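Local structure of hypoxanthine-guanine phosphoribosyltransferase (HGPRT) (Schistosoma mansoni, 5IPF) at residues I59-I64 with D226-C231; N74-Y79 with I116-S121; G96-A101 with G215-Y220; E159-T164 with S187-R192. The protein catalyses the transfer of a phosphoribosyl group to hypoxanthine or guanine, yielding IMP or GMP, and so probably serves purine salvage in this parasite. All coordinates share one frame; numbering follows the deposited sequence.

Contact 1. Residues I59-I64 with D226-C231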
# COMPACT_ATOMS: atom_id res chain seq x y z
N ILE A 59 -18.36 0.36 1.63
CA ILE A 59 -17.19 -0.44 1.30
C ILE A 59 -15.93 0.35 1.63
O ILE A 59 -15.66 1.38 0.99
CB ILE A 59 -17.19 -0.87 -0.18
CG1 ILE A 59 -18.56 -1.41 -0.58
CG2 ILE A 59 -16.13 -1.93 -0.43
CD1 ILE A 59 -18.62 -1.93 -2.00
N PRO A 60 -15.15 -0.07 2.62
CA PRO A 60 -13.88 0.62 2.90
C PRO A 60 -12.90 0.46 1.74
O PRO A 60 -12.97 -0.49 0.96
CB PRO A 60 -13.36 -0.08 4.16
CG PRO A 60 -14.59 -0.64 4.81
CD PRO A 60 -15.48 -1.05 3.67
N ASN A 61 -11.98 1.42 1.65
CA ASN A 61 -11.05 1.47 0.52
C ASN A 61 -10.21 0.20 0.43
O ASN A 61 -10.10 -0.42 -0.64
CB ASN A 61 -10.17 2.72 0.67
CG ASN A 61 -9.15 2.85 -0.43
OD1 ASN A 61 -8.07 2.26 -0.37
ND2 ASN A 61 -9.48 3.64 -1.45
N GLY A 62 -9.61 -0.21 1.55
CA GLY A 62 -8.77 -1.40 1.55
C GLY A 62 -9.52 -2.65 1.14
O GLY A 62 -8.93 -3.55 0.52
N MET A 63 -10.80 -2.75 1.49
CA MET A 63 -11.60 -3.87 1.03
C MET A 63 -11.78 -3.84 -0.49
O MET A 63 -11.76 -4.89 -1.15
CB MET A 63 -12.96 -3.87 1.73
CG MET A 63 -13.82 -5.08 1.41
SD MET A 63 -15.38 -5.07 2.31
CE MET A 63 -16.23 -6.42 1.48
N ILE A 64 -11.94 -2.64 -1.06
CA ILE A 64 -11.99 -2.50 -2.51
C ILE A 64 -10.72 -3.05 -3.14
O ILE A 64 -10.77 -3.86 -4.07
CB ILE A 64 -12.21 -1.03 -2.91
CG1 ILE A 64 -13.45 -0.46 -2.24
CG2 ILE A 64 -12.30 -0.91 -4.43
CD1 ILE A 64 -13.70 1.00 -2.58
N ASP A 226 -13.46 13.29 -3.53
CA ASP A 226 -12.27 13.17 -2.69
C ASP A 226 -12.50 12.31 -1.45
O ASP A 226 -11.59 12.20 -0.62
CB ASP A 226 -11.78 14.56 -2.28
CG ASP A 226 -12.90 15.43 -1.75
OD1 ASP A 226 -14.07 15.20 -2.12
OD2 ASP A 226 -12.60 16.36 -0.96
N LEU A 227 -13.67 11.70 -1.30
CA LEU A 227 -13.88 10.76 -0.21
C LEU A 227 -13.12 9.47 -0.46
O LEU A 227 -13.00 9.00 -1.60
CB LEU A 227 -15.37 10.48 -0.04
CG LEU A 227 -15.83 9.96 1.33
CD1 LEU A 227 -15.53 10.98 2.42
CD2 LEU A 227 -17.31 9.64 1.28
N HIS A 228 -12.61 8.88 0.62
CA HIS A 228 -11.73 7.72 0.54
C HIS A 228 -12.49 6.40 0.39
O HIS A 228 -12.04 5.51 -0.33
CB HIS A 228 -10.84 7.64 1.79
CG HIS A 228 -9.64 6.78 1.61
ND1 HIS A 228 -9.31 5.76 2.49
CD2 HIS A 228 -8.68 6.77 0.65
CE1 HIS A 228 -8.20 5.17 2.08
NE2 HIS A 228 -7.80 5.76 0.96
N HIS A 229 -13.63 6.26 1.06
CA HIS A 229 -14.39 5.02 1.04
C HIS A 229 -15.70 5.21 0.30
O HIS A 229 -16.11 6.32 -0.03
CB HIS A 229 -14.66 4.53 2.47
CG HIS A 229 -13.51 4.75 3.41
ND1 HIS A 229 -12.48 3.84 3.55
CD2 HIS A 229 -13.23 5.77 4.25
CE1 HIS A 229 -11.62 4.30 4.44
NE2 HIS A 229 -12.05 5.46 4.88
N ILE A 230 -16.36 4.09 0.03
CA ILE A 230 -17.70 4.10 -0.55
C ILE A 230 -18.71 4.23 0.59
O ILE A 230 -18.78 3.37 1.47
CB ILE A 230 -17.96 2.84 -1.39
CG1 ILE A 230 -17.04 2.82 -2.61
CG2 ILE A 230 -19.42 2.79 -1.82
CD1 ILE A 230 -17.21 1.59 -3.47
N CYS A 231 -19.49 5.30 0.57
CA CYS A 231 -20.42 5.62 1.63
C CYS A 231 -21.79 5.92 1.03
O CYS A 231 -21.95 6.04 -0.19
CB CYS A 231 -19.93 6.81 2.46
SG CYS A 231 -18.25 6.62 3.09
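In Asn-61, CG lies anti to the backbone N (chi1 179°), which lays the side chain across the ring of His-228. Amide and imidazole are stacked, their planes 12° apart. CB of Asn-61 makes a CH-pi contact over the same ring, 3.7 Å from its centroid. ND2 of Asn-61 also gives a weak hydrogen bond to O of His-228 (3.4 Å). His-229 presents its edge instead. The backbone N of Asn-61 donates to ND1 of His-229 close to the ring plane (3.1 Å, N-H...N 158°). Pro-60 is the N-cap of helix 61-81, so this bond is made in the first turn. Just before it, Ile-59 and Ile-230 form an antiparallel hydrogen-bonded pair. Their side chains lie side by side, CB to CB 4.0 Å. CD1 of Ile-64 reaches CD1 of Ile-230 at 3.7 Å. Asp-66 of the second subunit bonds to Gly-62 N and packs on Asn-61 and His-228. The contact joins the antiparallel sheet, part of the hood of this family, to the helix start. Because ND1 of His-229 accepts, a neutral ring would probably carry its proton on NE2, which is bonded to O of Cys-45.

Contact 2. Residues N74-Y79 with I116-S121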
# COMPACT_ATOMS: atom_id res chain seq x y z
N ASN A 74 -8.58 -12.70 -12.26
CA ASN A 74 -9.60 -13.21 -13.18
C ASN A 74 -9.47 -12.60 -14.57
O ASN A 74 -9.50 -13.31 -15.58
CB ASN A 74 -11.00 -12.94 -12.61
CG ASN A 74 -11.26 -13.69 -11.32
OD1 ASN A 74 -10.65 -14.76 -11.11
ND2 ASN A 74 -12.08 -13.21 -10.51
N ILE A 75 -9.33 -11.28 -14.64
CA ILE A 75 -9.20 -10.61 -15.93
C ILE A 75 -7.96 -11.10 -16.66
O ILE A 75 -8.00 -11.40 -17.87
CB ILE A 75 -9.19 -9.08 -15.74
CG1 ILE A 75 -10.47 -8.61 -15.06
CG2 ILE A 75 -9.01 -8.38 -17.07
CD1 ILE A 75 -10.48 -7.14 -14.72
N VAL A 76 -6.84 -11.20 -15.95
CA VAL A 76 -5.58 -11.57 -16.59
C VAL A 76 -5.67 -12.97 -17.18
O VAL A 76 -5.37 -13.18 -18.37
CB VAL A 76 -4.40 -11.44 -15.62
CG1 VAL A 76 -3.19 -12.19 -16.15
CG2 VAL A 76 -4.06 -9.98 -15.42
N ASP A 77 -6.10 -13.95 -16.38
CA ASP A 77 -6.12 -15.31 -16.92
C ASP A 77 -7.25 -15.52 -17.93
O ASP A 77 -7.17 -16.45 -18.73
CB ASP A 77 -6.18 -16.36 -15.80
CG ASP A 77 -7.28 -16.11 -14.81
OD1 ASP A 77 -8.38 -15.68 -15.22
OD2 ASP A 77 -7.05 -16.35 -13.60
N TYR A 78 -8.29 -14.67 -17.92
CA TYR A 78 -9.23 -14.70 -19.04
C TYR A 78 -8.54 -14.26 -20.33
O TYR A 78 -8.55 -14.98 -21.33
CB TYR A 78 -10.44 -13.80 -18.76
CG TYR A 78 -11.32 -13.67 -19.99
CD1 TYR A 78 -12.25 -14.65 -20.30
CD2 TYR A 78 -11.20 -12.58 -20.85
CE1 TYR A 78 -13.05 -14.55 -21.43
CE2 TYR A 78 -12.00 -12.47 -21.98
CZ TYR A 78 -12.92 -13.45 -22.26
OH TYR A 78 -13.71 -13.34 -23.39
N TYR A 79 -7.94 -13.07 -20.32
CA TYR A 79 -7.29 -12.56 -21.52
C TYR A 79 -6.05 -13.36 -21.92
O TYR A 79 -5.53 -13.15 -23.01
CB TYR A 79 -6.92 -11.09 -21.35
CG TYR A 79 -8.10 -10.16 -21.49
CD1 TYR A 79 -8.51 -9.71 -22.74
CD2 TYR A 79 -8.82 -9.73 -20.38
CE1 TYR A 79 -9.59 -8.86 -22.88
CE2 TYR A 79 -9.90 -8.88 -20.51
CZ TYR A 79 -10.28 -8.45 -21.76
OH TYR A 79 -11.36 -7.60 -21.89
N ILE A 116 3.95 -13.43 -17.27
CA ILE A 116 3.06 -13.33 -18.43
C ILE A 116 3.34 -12.03 -19.19
O ILE A 116 3.60 -10.98 -18.58
CB ILE A 116 1.59 -13.41 -17.99
CG1 ILE A 116 1.31 -14.80 -17.41
CG2 ILE A 116 0.62 -13.06 -19.14
CD1 ILE A 116 -0.05 -14.93 -16.76
N VAL A 117 3.29 -12.09 -20.52
CA VAL A 117 3.34 -10.89 -21.35
C VAL A 117 1.93 -10.62 -21.84
O VAL A 117 1.40 -11.32 -22.71
CB VAL A 117 4.33 -11.04 -22.52
CG1 VAL A 117 4.44 -9.72 -23.29
CG2 VAL A 117 5.69 -11.47 -22.02
N LEU A 118 1.29 -9.59 -21.27
CA LEU A 118 -0.07 -9.19 -21.62
C LEU A 118 -0.06 -7.69 -21.85
O LEU A 118 -0.21 -6.90 -20.91
CB LEU A 118 -1.06 -9.59 -20.53
CG LEU A 118 -2.51 -9.81 -20.96
CD1 LEU A 118 -2.62 -11.00 -21.91
CD2 LEU A 118 -3.40 -10.01 -19.75
N PRO A 119 0.12 -7.25 -23.10
CA PRO A 119 0.24 -5.81 -23.37
C PRO A 119 -1.09 -5.09 -23.19
O PRO A 119 -2.06 -5.35 -23.91
CB PRO A 119 0.73 -5.76 -24.82
CG PRO A 119 0.33 -7.05 -25.40
CD PRO A 119 0.34 -8.06 -24.30
N MET A 120 -1.11 -4.16 -22.24
CA MET A 120 -2.28 -3.37 -21.89
C MET A 120 -2.05 -1.91 -22.25
O MET A 120 -0.95 -1.39 -22.08
CB MET A 120 -2.59 -3.49 -20.39
CG MET A 120 -2.59 -4.91 -19.87
SD MET A 120 -2.37 -5.00 -18.08
CE MET A 120 -2.49 -6.77 -17.86
N SER A 121 -3.10 -1.26 -22.75
CA SER A 121 -3.11 0.16 -23.01
C SER A 121 -4.16 0.82 -22.13
O SER A 121 -4.95 0.15 -21.46
CB SER A 121 -3.39 0.46 -24.49
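Val-76 is the first residue of helix 61-81 in this stretch to meet segment 116-121, and its two methyls face different partners. CG1 touches CD1 of Ile-116 (4.2 Å) and CD2 of Leu-118 (4.2 Å). CG2 meets the CE methyl at the end of Met-120, 4.3 Å away. The carbonyl O of Val-76 lies 4.0 Å from CD2 of Leu-118. One turn further on comes Tyr-79, which touches through its CB and its backbone. Its CB is 4.0 Å from CD2 of Leu-118, and its O is 3.8 Å from CD1 of the same leucine. The phenol ring itself leads away, to Ile-87 and Leu-156 on two strands of the central sheet. With chi1 at -154° the Leu-118 side chain swings away from its own N, and its methyls reach the helix between Val-76 and Tyr-79.

Segment 116-121 follows helix 97-112 and enters strand 120-125 of the parallel sheet, the core of the type I phosphoribosyltransferase fold. Val-76 also packs on Leu-107, Thr-110 and Val-111 of helix 97-112. The two helices and the loop leading into the strand thus share one apolar seam. Every side-chain meeting between the two segments is between carbon atoms. The seam therefore rests on shape and on burial of aliphatic groups, not on directed polar bonds.

Contact 3. Residues G96-A101 with G215-Y220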
# COMPACT_ATOMS: atom_id res chain seq x y z
N GLY A 96 -14.74 6.74 -12.91
CA GLY A 96 -14.03 5.48 -12.86
C GLY A 96 -12.53 5.60 -12.72
O GLY A 96 -11.80 4.64 -12.98
N PHE A 97 -12.05 6.77 -12.28
CA PHE A 97 -10.61 7.02 -12.30
C PHE A 97 -9.88 6.22 -11.22
O PHE A 97 -8.94 5.48 -11.52
CB PHE A 97 -10.33 8.51 -12.14
CG PHE A 97 -8.87 8.84 -12.16
CD1 PHE A 97 -8.16 8.80 -13.35
CD2 PHE A 97 -8.20 9.17 -11.00
CE1 PHE A 97 -6.81 9.10 -13.38
CE2 PHE A 97 -6.85 9.47 -11.02
CZ PHE A 97 -6.16 9.43 -12.21
N LYS A 98 -10.29 6.36 -9.96
CA LYS A 98 -9.59 5.66 -8.88
C LYS A 98 -9.68 4.15 -9.06
O LYS A 98 -8.69 3.43 -8.85
CB LYS A 98 -10.17 6.08 -7.52
CG LYS A 98 -9.95 7.54 -7.17
CD LYS A 98 -10.37 7.84 -5.74
CE LYS A 98 -10.11 9.29 -5.37
NZ LYS A 98 -10.43 9.57 -3.94
N PHE A 99 -10.85 3.65 -9.46
CA PHE A 99 -11.01 2.23 -9.74
C PHE A 99 -10.07 1.79 -10.86
O PHE A 99 -9.51 0.68 -10.81
CB PHE A 99 -12.47 1.95 -10.10
CG PHE A 99 -12.71 0.57 -10.64
CD1 PHE A 99 -12.28 -0.55 -9.95
CD2 PHE A 99 -13.40 0.40 -11.83
CE1 PHE A 99 -12.52 -1.82 -10.45
CE2 PHE A 99 -13.64 -0.87 -12.33
CZ PHE A 99 -13.20 -1.98 -11.64
N LEU A 100 -9.87 2.64 -11.87
CA LEU A 100 -8.91 2.33 -12.92
C LEU A 100 -7.49 2.29 -12.37
O LEU A 100 -6.70 1.43 -12.76
CB LEU A 100 -9.01 3.35 -14.05
CG LEU A 100 -7.84 3.27 -15.04
CD1 LEU A 100 -8.01 2.07 -15.98
CD2 LEU A 100 -7.67 4.56 -15.82
N ALA A 101 -7.14 3.23 -11.49
CA ALA A 101 -5.77 3.28 -10.97
C ALA A 101 -5.45 2.03 -10.15
O ALA A 101 -4.44 1.36 -10.39
CB ALA A 101 -5.58 4.55 -10.14
N GLY A 215 -18.26 8.54 -2.93
CA GLY A 215 -16.90 8.30 -2.51
C GLY A 215 -16.15 7.38 -3.46
O GLY A 215 -16.73 6.62 -4.23
N TYR A 216 -14.81 7.46 -3.40
CA TYR A 216 -13.92 6.68 -4.28
C TYR A 216 -14.23 6.96 -5.76
O TYR A 216 -14.56 6.06 -6.53
CB TYR A 216 -14.00 5.18 -3.94
CG TYR A 216 -12.95 4.32 -4.62
CD1 TYR A 216 -11.62 4.38 -4.22
CD2 TYR A 216 -13.29 3.47 -5.66
CE1 TYR A 216 -10.66 3.61 -4.85
CE2 TYR A 216 -12.34 2.69 -6.29
CZ TYR A 216 -11.02 2.77 -5.88
OH TYR A 216 -10.06 2.00 -6.49
N ALA A 217 -14.13 8.24 -6.13
CA ALA A 217 -14.50 8.90 -7.38
C ALA A 217 -16.00 8.84 -7.69
O ALA A 217 -16.43 9.50 -8.63
CB ALA A 217 -13.72 8.37 -8.61
N LEU A 218 -16.82 8.13 -6.91
CA LEU A 218 -18.26 8.20 -7.14
C LEU A 218 -18.78 9.54 -6.62
O LEU A 218 -18.40 9.98 -5.53
CB LEU A 218 -19.00 7.06 -6.45
CG LEU A 218 -18.52 5.64 -6.73
CD1 LEU A 218 -19.52 4.61 -6.24
CD2 LEU A 218 -18.27 5.48 -8.20
N ASP A 219 -19.64 10.19 -7.39
CA ASP A 219 -20.03 11.56 -7.10
C ASP A 219 -21.54 11.69 -6.95
O ASP A 219 -22.32 10.88 -7.45
CB ASP A 219 -19.55 12.50 -8.21
CG ASP A 219 -20.19 12.19 -9.55
OD1 ASP A 219 -19.70 11.28 -10.25
OD2 ASP A 219 -21.18 12.87 -9.90
N TYR A 220 -21.94 12.74 -6.23
CA TYR A 220 -23.32 13.21 -6.20
C TYR A 220 -23.29 14.70 -6.54
O TYR A 220 -22.86 15.51 -5.72
CB TYR A 220 -23.98 12.96 -4.84
CG TYR A 220 -25.40 13.50 -4.76
CD1 TYR A 220 -26.41 12.96 -5.55
CD2 TYR A 220 -25.72 14.54 -3.90
CE1 TYR A 220 -27.70 13.44 -5.48
CE2 TYR A 220 -27.01 15.03 -3.83
CZ TYR A 220 -28.00 14.48 -4.62
OH TYR A 220 -29.28 14.96 -4.56
O HOH W 1 -13.34 5.04 -9.11
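Residues 215-218 form a type I' beta turn whose two central residues, Tyr-216 and Ala-217, take left-handed backbone angles and abut the first turn of helix 97-112, with the CA atoms of Lys-98 and Ala-217 6.1 Å apart. In this phosphoribosyltransferase fold the turn follows strand 213-214 and leads toward the nucleotide pocket, where Asp-219 touches IMP. The closing bond, Leu-218 N to Gly-215 O, is weak; Gly-215 N also donates back to O of Leu-218. Gly-96 is the N-cap of the helix.

Lys-98 and Tyr-216 carry most of the contact. CB of Lys-98 lies over one face of the Tyr-216 ring, 3.9 Å from the centroid and 19° off the normal, a CH-pi contact. The rest of the lysine runs out extended along the turn. Its CG meets CB of Ala-217 at 4.1 Å, and its CD passes 3.8 Å from N of Ala-217. NZ goes on to a salt bridge with Glu-108 of the third subunit, so the same side chain serves the turn and the interface. A chi1 of -170° extends the Tyr-216 ring toward the helix. Its OH is hydrogen-bonded to Asp-102, one turn beyond Lys-98. Further round the ring, on the same side of its plane, CB of Phe-99 touches CE2 of Tyr-216 at 3.9 Å. The phenyl ring of Phe-99 leads away to Leu-68, Val-158 and Leu-188. A water completes the joint: it accepts from N of Phe-99 at 2.9 Å and donates to O of Tyr-216 at 3.0 Å.

Contact 4. Residues E159-T164 with S187-R192. With IMP (inosinic acid), chain E.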
# COMPACT_ATOMS: atom_id res chain seq x y z
N GLU A 159 -15.87 1.17 -15.87
CA GLU A 159 -16.83 2.13 -15.38
C GLU A 159 -16.99 1.96 -13.87
O GLU A 159 -16.48 1.02 -13.27
CB GLU A 159 -18.19 1.97 -16.08
CG GLU A 159 -19.03 3.25 -16.10
CD GLU A 159 -20.50 2.98 -16.33
OE1 GLU A 159 -20.83 1.94 -16.94
OE2 GLU A 159 -21.33 3.80 -15.89
N ASP A 160 -17.72 2.90 -13.27
CA ASP A 160 -17.78 3.02 -11.82
C ASP A 160 -18.92 2.20 -11.20
O ASP A 160 -18.69 1.48 -10.22
CB ASP A 160 -17.91 4.50 -11.44
CG ASP A 160 -19.05 5.20 -12.17
OD1 ASP A 160 -19.48 4.70 -13.23
OD2 ASP A 160 -19.51 6.25 -11.69
N ILE A 161 -20.13 2.30 -11.74
CA ILE A 161 -21.28 1.62 -11.16
C ILE A 161 -22.36 1.48 -12.22
O ILE A 161 -22.52 2.36 -13.08
CB ILE A 161 -21.80 2.37 -9.90
CG1 ILE A 161 -22.92 1.59 -9.22
CG2 ILE A 161 -22.25 3.78 -10.26
CD1 ILE A 161 -23.36 2.18 -7.90
N ILE A 162 -23.09 0.37 -12.17
CA ILE A 162 -24.20 0.09 -13.07
C ILE A 162 -25.49 0.15 -12.26
O ILE A 162 -25.59 -0.46 -11.19
CB ILE A 162 -24.05 -1.28 -13.75
CG1 ILE A 162 -22.75 -1.34 -14.56
CG2 ILE A 162 -25.24 -1.57 -14.65
CD1 ILE A 162 -22.72 -0.40 -15.73
N ASP A 163 -26.49 0.87 -12.78
CA ASP A 163 -27.78 0.96 -12.12
C ASP A 163 -28.89 0.51 -13.06
O ASP A 163 -29.36 -0.63 -12.99
CB ASP A 163 -28.04 2.38 -11.62
CG ASP A 163 -29.39 2.53 -10.93
OD1 ASP A 163 -29.94 1.51 -10.46
OD2 ASP A 163 -29.89 3.67 -10.85
N THR A 164 -29.33 1.40 -13.95
CA THR A 164 -30.36 1.04 -14.92
C THR A 164 -29.77 0.26 -16.09
O THR A 164 -30.38 -0.71 -16.56
CB THR A 164 -31.07 2.29 -15.43
OG1 THR A 164 -30.17 3.06 -16.24
CG2 THR A 164 -31.54 3.15 -14.26
N SER A 187 -17.11 -3.42 -14.07
CA SER A 187 -17.80 -2.45 -13.23
C SER A 187 -17.51 -2.75 -11.77
O SER A 187 -17.67 -3.89 -11.33
CB SER A 187 -19.31 -2.48 -13.48
OG SER A 187 -19.99 -1.57 -12.62
N LEU A 188 -17.08 -1.72 -11.03
CA LEU A 188 -16.74 -1.92 -9.63
C LEU A 188 -17.97 -2.28 -8.81
O LEU A 188 -17.94 -3.20 -7.99
CB LEU A 188 -16.07 -0.66 -9.07
CG LEU A 188 -15.78 -0.69 -7.57
CD1 LEU A 188 -14.81 -1.81 -7.23
CD2 LEU A 188 -15.26 0.65 -7.09
N LEU A 189 -19.07 -1.56 -9.02
CA LEU A 189 -20.30 -1.78 -8.28
C LEU A 189 -21.45 -2.05 -9.23
O LEU A 189 -21.46 -1.60 -10.38
CB LEU A 189 -20.65 -0.57 -7.40
CG LEU A 189 -19.60 -0.12 -6.38
CD1 LEU A 189 -20.16 0.99 -5.51
CD2 LEU A 189 -19.12 -1.29 -5.54
N VAL A 190 -22.43 -2.81 -8.74
CA VAL A 190 -23.67 -3.09 -9.46
C VAL A 190 -24.83 -2.95 -8.48
O VAL A 190 -24.80 -3.54 -7.40
CB VAL A 190 -23.66 -4.49 -10.10
CG1 VAL A 190 -25.08 -4.96 -10.38
CG2 VAL A 190 -22.85 -4.48 -11.38
N LYS A 191 -25.83 -2.16 -8.86
CA LYS A 191 -26.99 -1.95 -8.00
C LYS A 191 -27.99 -3.08 -8.17
O LYS A 191 -28.30 -3.49 -9.29
CB LYS A 191 -27.65 -0.61 -8.32
CG LYS A 191 -27.19 0.54 -7.44
CD LYS A 191 -27.94 1.81 -7.78
CE LYS A 191 -27.61 2.93 -6.81
NZ LYS A 191 -28.31 4.20 -7.17
N ARG A 192 -28.50 -3.57 -7.04
CA ARG A 192 -29.56 -4.58 -7.05
C ARG A 192 -30.89 -3.89 -7.33
O ARG A 192 -31.36 -3.09 -6.52
CB ARG A 192 -29.59 -5.32 -5.72
CG ARG A 192 -29.95 -6.79 -5.83
CD ARG A 192 -29.83 -7.44 -4.46
NE ARG A 192 -28.70 -6.88 -3.74
CZ ARG A 192 -28.52 -6.99 -2.43
NH1 ARG A 192 -29.41 -7.63 -1.68
NH2 ARG A 192 -27.46 -6.44 -1.86
P IMP E . -27.11 3.65 -15.49
O1P IMP E . -26.49 2.28 -15.56
O2P IMP E . -28.18 3.91 -14.45
O3P IMP E . -27.71 3.94 -16.84
O5' IMP E . -25.95 4.70 -15.21
C5' IMP E . -26.10 5.69 -14.19
C4' IMP E . -25.04 6.77 -14.26
O4' IMP E . -25.02 7.48 -13.00
C3' IMP E . -23.61 6.30 -14.47
O3' IMP E . -22.85 7.35 -15.06
C2' IMP E . -23.12 6.04 -13.05
O2' IMP E . -21.73 6.23 -12.87
C1' IMP E . -23.93 7.04 -12.21
N9 IMP E . -24.48 6.45 -10.98
C8 IMP E . -25.47 5.51 -10.93
N7 IMP E . -25.72 5.20 -9.64
C5 IMP E . -24.90 5.94 -8.86
C6 IMP E . -24.75 6.01 -7.48
O6 IMP E . -25.48 5.35 -6.74
N1 IMP E . -23.81 6.87 -6.94
C2 IMP E . -23.04 7.65 -7.78
N3 IMP E . -23.20 7.58 -9.15
C4 IMP E . -24.12 6.73 -9.69
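The PRPP-binding motif of the type I phosphoribosyltransferases includes residues 159-164, and here Ile-161 and Ile-162 pair in parallel with Leu-189 and Val-190 beneath bound IMP. Leu-189 O takes two bonds from opposite faces of its carbonyl plane, one from N of Ile-162 (3.1 Å) and one from OG of Ser-187 (2.7 Å). Lys-191 N donates to O of Ile-162 at 2.9 Å, nearly in line with the carbonyl (C=O...N 174°).

The nucleotide is held at three places. OD1 of Asp-160 accepts from the ribose O2' at 2.7 Å. CG2 of Ile-161 lies against the base, 3.5 Å from C4. Two backbone N-H groups grip the phosphate, Asp-163 N on O1P and Thr-164 N on O2P, the latter at 2.8 Å. Lys-191 runs out extended beyond CG, and NZ makes a weak bond to O6 of the purine (3.1 Å). Its CD passes 3.4 Å from OD1 of Asp-163. The charged ends of these two residues are near but do not form a salt bridge.

Strand 203-208 adjoins strand 189-191. Ile-168 of helix 166-175 packs on Glu-159 and Ile-162. Val-213, from the antiparallel sheet, meets Ile-161 and Leu-189.

In the fold
Contact 1 opens at the start of helix 61-81, and contact 2 opens near the end of the same helix. Contact 3 opens at 96-101 before contact 2 closes at 116-121, so these two loops cross. Contact 4 then opens at 159-164 and closes at 187-192. It lies within contact 3, which closes at 215-220. Contact 1 closes last, at 226-231, and encloses the other three. Contact 2 ties helix and sheet far from the pocket. Leu-189 of contact 4 packs on Ile-59 and Ile-230 of contact 1. Leu-218 of contact 3 packs on Asp-160, and N of Tyr-216 there probably hydrogen-bonds to O of Leu-227 in contact 1. Core sheet, turn and antiparallel sheet thus meet beside the nucleotide.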